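Local coordinates for actin-binding protein (Saccharomyces cerevisiae, PDB 1HQZ), which binds actin filaments through this N-terminal cofilin-homology domain and recruits the ARP2/3 complex to filament sides to regulate actin assembly, at residues S50-F55 with G67-S72; V78-I83 with G113-V118. All coordinates share one frame; numbering follows the deposited sequence.

In the fold
Interactions 1 and 2 lie side by side in the ADF-homology fold and share its central sheet. Strands 65-71 and 80-86, one from each contact, are antiparallel neighbours there, bonded between V71 and K80 and between A69 and I82. Interaction 1 is a buried contact of a short helix on one face of the sheet, made by two phenylalanines and small aliphatic groups with no hydrogen bond across it. Interaction 2 runs within the sheet, where strand 80-86 pairs with the edge strand 116-120; it is partly buried, bound mainly by backbone hydrogen bonds, and includes a histidine side chain that accepts a backbone N-H. Helix 128-136 packs against residues of both.

Interaction 1 of 2, residues S50-F55 with G67-S72; sequences SSFHDF and GLARVS
F52 and F55 both hold CG opposite the backbone N about the first torsion (chi1 -178° and 174°), which sends their rings from the short helix onto strand residues V71, A69 and G67. V71 turns the same way, with CG1 opposite its N and CG2 beside it, and its branches cross the F52 side chain at about a right angle. V71 CG2 lies over one face of the F52 ring, 3.8 Å from the centroid and 29° off the normal, a CH-pi contact closest at CD1. A69 serves both rings differently. A69 CB sits over a face of F55, 4.0 Å from that ring's centroid, yet meets F52 at the ring edge, 4.1 Å from F52 CD1. Farther along, F55 CZ approaches G67 CA at 3.7 Å, with the CA in the plane of the ring. A CB on residue 67 would clash with CZ, so the lack of a side chain lets the ring reach the backbone. The helix start is fixed by S51 as N-cap: S51 OG accepts from D54 N at 3.2 Å, while F55 N bonds to S51 O. With the F52 ring cut back to an alanine, V71 CG2 would probably lose the aromatic face it lies on, and a gap is likely to open beside A69. The contact is hydrophobic packing of helix 52-56 on the sheet. F52 and V71 also touch L132 of helix 128-136, while the F55 ring meets W32 and F59 and packs on I34 and I84 of the flanking strands 32-37 and 80-86.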
loop_
_atom_site.group_PDB
_atom_site.type_symbol
_atom_site.label_atom_id
_atom_site.label_comp_id
_atom_site.label_asym_id
_atom_site.label_seq_id
_atom_site.Cartn_x
_atom_site.Cartn_y
_atom_site.Cartn_z
ATOM N N SER A 50 -11.542 6.546 -2.381
ATOM C CA SER A 50 -11.690 7.345 -1.171
ATOM C C SER A 50 -12.014 6.527 0.072
ATOM O O SER A 50 -11.690 6.950 1.182
ATOM C CB SER A 50 -12.773 8.402 -1.376
ATOM O OG SER A 50 -13.993 7.785 -1.743
ATOM N N SER A 51 -12.646 5.368 -0.121
ATOM C CA SER A 51 -13.046 4.468 0.974
ATOM C C SER A 51 -12.010 3.403 1.381
ATOM O O SER A 51 -11.566 2.597 0.558
ATOM C CB SER A 51 -14.359 3.769 0.598
ATOM O OG SER A 51 -14.595 2.649 1.426
ATOM N N PHE A 52 -11.645 3.398 2.661
ATOM C CA PHE A 52 -10.668 2.442 3.191
ATOM C C PHE A 52 -11.227 1.027 3.049
ATOM O O PHE A 52 -10.487 0.064 2.826
ATOM C CB PHE A 52 -10.386 2.766 4.665
ATOM C CG PHE A 52 -9.362 1.868 5.318
ATOM C CD1 PHE A 52 -8.057 1.815 4.844
ATOM C CD2 PHE A 52 -9.686 1.141 6.463
ATOM C CE1 PHE A 52 -7.082 1.058 5.502
ATOM C CE2 PHE A 52 -8.722 0.381 7.130
ATOM C CZ PHE A 52 -7.419 0.340 6.649
ATOM N N HIS A 53 -12.543 0.911 3.180
ATOM C CA HIS A 53 -13.203 -0.379 3.049
ATOM C C HIS A 53 -12.989 -0.908 1.620
ATOM O O HIS A 53 -12.723 -2.094 1.433
ATOM C CB HIS A 53 -14.701 -0.234 3.375
ATOM C CG HIS A 53 -15.477 -1.511 3.267
ATOM N ND1 HIS A 53 -16.225 -1.834 2.155
ATOM C CD2 HIS A 53 -15.600 -2.555 4.119
ATOM C CE1 HIS A 53 -16.776 -3.025 2.326
ATOM N NE2 HIS A 53 -16.411 -3.484 3.511
ATOM N N ASP A 54 -13.087 -0.032 0.617
ATOM C CA ASP A 54 -12.878 -0.450 -0.777
ATOM C C ASP A 54 -11.417 -0.876 -0.980
ATOM O O ASP A 54 -11.122 -1.877 -1.639
ATOM C CB ASP A 54 -13.213 0.692 -1.741
ATOM C CG ASP A 54 -14.695 0.757 -2.099
ATOM O OD1 ASP A 54 -15.517 0.046 -1.479
ATOM O OD2 ASP A 54 -15.034 1.535 -3.013
ATOM N N PHE A 55 -10.514 -0.103 -0.396
ATOM C CA PHE A 55 -9.081 -0.362 -0.468
ATOM C C PHE A 55 -8.749 -1.811 -0.129
ATOM O O PHE A 55 -8.098 -2.521 -0.902
ATOM C CB PHE A 55 -8.364 0.588 0.504
ATOM C CG PHE A 55 -6.880 0.338 0.656
ATOM C CD1 PHE A 55 -6.032 0.337 -0.454
ATOM C CD2 PHE A 55 -6.324 0.184 1.924
ATOM C CE1 PHE A 55 -4.650 0.198 -0.296
ATOM C CE2 PHE A 55 -4.956 0.041 2.097
ATOM C CZ PHE A 55 -4.111 0.049 0.981
ATOM N N GLY A 67 0.078 -1.196 -1.190
ATOM C CA GLY A 67 -1.009 -0.257 -1.000
ATOM C C GLY A 67 -0.601 0.819 -0.016
ATOM O O GLY A 67 0.253 0.605 0.853
ATOM N N LEU A 68 -1.231 1.980 -0.155
ATOM C CA LEU A 68 -0.951 3.132 0.696
ATOM C C LEU A 68 -2.280 3.773 1.017
ATOM O O LEU A 68 -3.075 4.031 0.114
ATOM C CB LEU A 68 -0.081 4.134 -0.072
ATOM C CG LEU A 68 0.185 5.510 0.532
ATOM C CD1 LEU A 68 1.194 5.395 1.651
ATOM C CD2 LEU A 68 0.713 6.437 -0.567
ATOM N N ALA A 69 -2.545 4.026 2.292
ATOM C CA ALA A 69 -3.811 4.655 2.625
ATOM C C ALA A 69 -3.713 5.591 3.808
ATOM O O ALA A 69 -2.968 5.348 4.761
ATOM C CB ALA A 69 -4.874 3.595 2.887
ATOM N N ARG A 70 -4.475 6.671 3.731
ATOM C CA ARG A 70 -4.512 7.647 4.799
ATOM C C ARG A 70 -5.839 7.405 5.495
ATOM O O ARG A 70 -6.901 7.555 4.893
ATOM C CB ARG A 70 -4.439 9.063 4.239
ATOM C CG ARG A 70 -4.431 10.128 5.316
ATOM C CD ARG A 70 -4.016 11.466 4.736
ATOM N NE ARG A 70 -3.581 12.399 5.769
ATOM C CZ ARG A 70 -4.352 13.345 6.283
ATOM N NH1 ARG A 70 -5.589 13.473 5.854
ATOM N NH2 ARG A 70 -3.892 14.171 7.212
ATOM N N VAL A 71 -5.773 7.022 6.763
ATOM C CA VAL A 71 -6.982 6.705 7.503
ATOM C C VAL A 71 -7.062 7.325 8.888
ATOM O O VAL A 71 -6.046 7.550 9.554
ATOM C CB VAL A 71 -7.126 5.176 7.687
ATOM C CG1 VAL A 71 -8.555 4.833 8.030
ATOM C CG2 VAL A 71 -6.666 4.442 6.429
ATOM N N SER A 72 -8.295 7.588 9.306
ATOM C CA SER A 72 -8.571 8.135 10.624
ATOM C C SER A 72 -9.511 7.140 11.290
ATOM O O SER A 72 -10.696 7.077 10.966
ATOM C CB SER A 72 -9.252 9.496 10.528
ATOM O OG SER A 72 -9.636 9.941 11.816
#

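Interaction 2 of 2, residues V78-I83 with G113-V118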
loop_
_atom_site.group_PDB
_atom_site.type_symbol
_atom_site.label_atom_id
_atom_site.label_comp_id
_atom_site.label_asym_id
_atom_site.label_seq_id
_atom_site.Cartn_x
_atom_site.Cartn_y
_atom_site.Cartn_z
ATOM N N VAL A 78 -7.336 12.204 14.210
ATOM C CA VAL A 78 -5.960 12.031 13.770
ATOM C C VAL A 78 -5.959 11.141 12.532
ATOM O O VAL A 78 -6.630 10.106 12.490
ATOM C CB VAL A 78 -5.072 11.396 14.875
ATOM C CG1 VAL A 78 -5.414 9.924 15.049
ATOM C CG2 VAL A 78 -3.599 11.574 14.525
ATOM N N GLU A 79 -5.229 11.576 11.514
ATOM C CA GLU A 79 -5.127 10.841 10.263
ATOM C C GLU A 79 -3.759 10.188 10.217
ATOM O O GLU A 79 -2.744 10.852 10.408
ATOM C CB GLU A 79 -5.264 11.793 9.080
ATOM C CG GLU A 79 -6.619 12.466 8.937
ATOM C CD GLU A 79 -7.640 11.584 8.261
ATOM O OE1 GLU A 79 -7.249 10.529 7.723
ATOM O OE2 GLU A 79 -8.832 11.949 8.256
ATOM N N LYS A 80 -3.728 8.887 9.969
ATOM C CA LYS A 80 -2.463 8.183 9.902
ATOM C C LYS A 80 -2.284 7.431 8.593
ATOM O O LYS A 80 -3.239 7.168 7.865
ATOM C CB LYS A 80 -2.329 7.246 11.101
ATOM C CG LYS A 80 -2.204 8.011 12.417
ATOM C CD LYS A 80 -2.158 7.083 13.603
ATOM C CE LYS A 80 -2.095 7.880 14.888
ATOM N NZ LYS A 80 -2.305 7.013 16.078
ATOM N N ILE A 81 -1.040 7.100 8.292
ATOM C CA ILE A 81 -0.729 6.417 7.053
ATOM C C ILE A 81 -0.370 4.949 7.263
ATOM O O ILE A 81 0.447 4.601 8.135
ATOM C CB ILE A 81 0.442 7.133 6.306
ATOM C CG1 ILE A 81 -0.007 8.481 5.720
ATOM C CG2 ILE A 81 0.884 6.305 5.127
ATOM C CD1 ILE A 81 -0.691 9.408 6.657
ATOM N N ILE A 82 -0.990 4.088 6.468
ATOM C CA ILE A 82 -0.698 2.667 6.549
ATOM C C ILE A 82 -0.215 2.197 5.175
ATOM O O ILE A 82 -0.690 2.665 4.140
ATOM C CB ILE A 82 -1.943 1.847 6.993
ATOM C CG1 ILE A 82 -1.610 0.351 6.971
ATOM C CG2 ILE A 82 -3.135 2.155 6.092
ATOM C CD1 ILE A 82 -2.692 -0.559 7.564
ATOM N N ILE A 83 0.783 1.325 5.163
ATOM C CA ILE A 83 1.249 0.791 3.903
ATOM C C ILE A 83 1.060 -0.706 4.013
ATOM O O ILE A 83 1.246 -1.292 5.085
ATOM C CB ILE A 83 2.724 1.109 3.624
ATOM C CG1 ILE A 83 3.609 0.560 4.740
ATOM C CG2 ILE A 83 2.896 2.602 3.484
ATOM C CD1 ILE A 83 5.093 0.608 4.401
ATOM N N GLY A 113 6.992 7.828 5.339
ATOM C CA GLY A 113 6.099 8.532 6.246
ATOM C C GLY A 113 4.899 7.750 6.745
ATOM O O GLY A 113 3.909 8.335 7.162
ATOM N N TYR A 114 4.989 6.428 6.712
ATOM C CA TYR A 114 3.891 5.576 7.159
ATOM C C TYR A 114 3.913 5.398 8.670
ATOM O O TYR A 114 4.975 5.445 9.299
ATOM C CB TYR A 114 3.982 4.204 6.481
ATOM C CG TYR A 114 5.274 3.474 6.760
ATOM C CD1 TYR A 114 5.420 2.682 7.898
ATOM C CD2 TYR A 114 6.372 3.623 5.912
ATOM C CE1 TYR A 114 6.629 2.058 8.192
ATOM C CE2 TYR A 114 7.590 3.010 6.197
ATOM C CZ TYR A 114 7.710 2.230 7.339
ATOM O OH TYR A 114 8.918 1.637 7.628
ATOM N N HIS A 115 2.739 5.210 9.257
ATOM C CA HIS A 115 2.665 5.005 10.689
ATOM C C HIS A 115 2.550 3.525 10.988
ATOM O O HIS A 115 3.030 3.055 12.021
ATOM C CB HIS A 115 1.466 5.737 11.289
ATOM C CG HIS A 115 1.538 7.220 11.132
ATOM N ND1 HIS A 115 1.030 7.874 10.031
ATOM C CD2 HIS A 115 2.104 8.172 11.910
ATOM C CE1 HIS A 115 1.278 9.168 10.139
ATOM N NE2 HIS A 115 1.930 9.376 11.270
ATOM N N VAL A 116 1.927 2.796 10.066
ATOM C CA VAL A 116 1.720 1.360 10.222
ATOM C C VAL A 116 2.122 0.595 8.963
ATOM O O VAL A 116 1.811 1.014 7.843
ATOM C CB VAL A 116 0.247 1.054 10.515
ATOM C CG1 VAL A 116 0.058 -0.438 10.728
ATOM C CG2 VAL A 116 -0.206 1.823 11.740
ATOM N N GLN A 117 2.818 -0.521 9.159
ATOM C CA GLN A 117 3.260 -1.363 8.057
ATOM C C GLN A 117 2.748 -2.776 8.284
ATOM O O GLN A 117 3.031 -3.382 9.310
ATOM C CB GLN A 117 4.788 -1.400 7.961
ATOM C CG GLN A 117 5.280 -2.293 6.829
ATOM C CD GLN A 117 6.798 -2.373 6.712
ATOM O OE1 GLN A 117 7.314 -2.973 5.776
ATOM N NE2 GLN A 117 7.513 -1.778 7.653
ATOM N N VAL A 118 2.009 -3.296 7.308
ATOM C CA VAL A 118 1.439 -4.628 7.387
ATOM C C VAL A 118 1.783 -5.491 6.177
ATOM O O VAL A 118 1.866 -5.004 5.055
ATOM C CB VAL A 118 -0.115 -4.565 7.505
ATOM C CG1 VAL A 118 -0.705 -5.966 7.398
ATOM C CG2 VAL A 118 -0.516 -3.950 8.839
#
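I81 is gripped by H115 through both its backbone polar atoms. The N-H of I81 N points almost straight at H115 ND1, 2.8 Å away with an angle of 175° at the hydrogen, though it stands 18° out of the ring plane. I81 O accepts twice, from H115 N at 2.6 Å and from V116 N at 3.0 Å, the latter in the carbonyl plane. Over a face of the H115 imidazole passes K80 CG, 4.1 Å from the ring centroid. Beyond this end the pairing becomes regular parallel sheet, with I83 N bonded to V116 O at 2.9 Å and V118 N to I83 O at 3.1 Å. On one face I82 meets V116 and V118. On the other, CG1 of I83 lies between its backbone N and carbonyl carbon (chi1 58°), and I83 CD1 rests over the Y114 ring, 3.7 Å from its centroid. Around these, F103 and A107 pack against I83; their helix 93-110 connects the two parallel strands in a beta-alpha-beta unit, while L131 and I135 of helix 128-136 back the I82 side. K80 NZ is held by I135 O. Because ND1 accepts the I81 N-H, it carries no proton in this bond, so a neutral H115 would have its proton on NE2. The imidazole thus takes the place of a backbone acceptor where the strand pairing begins.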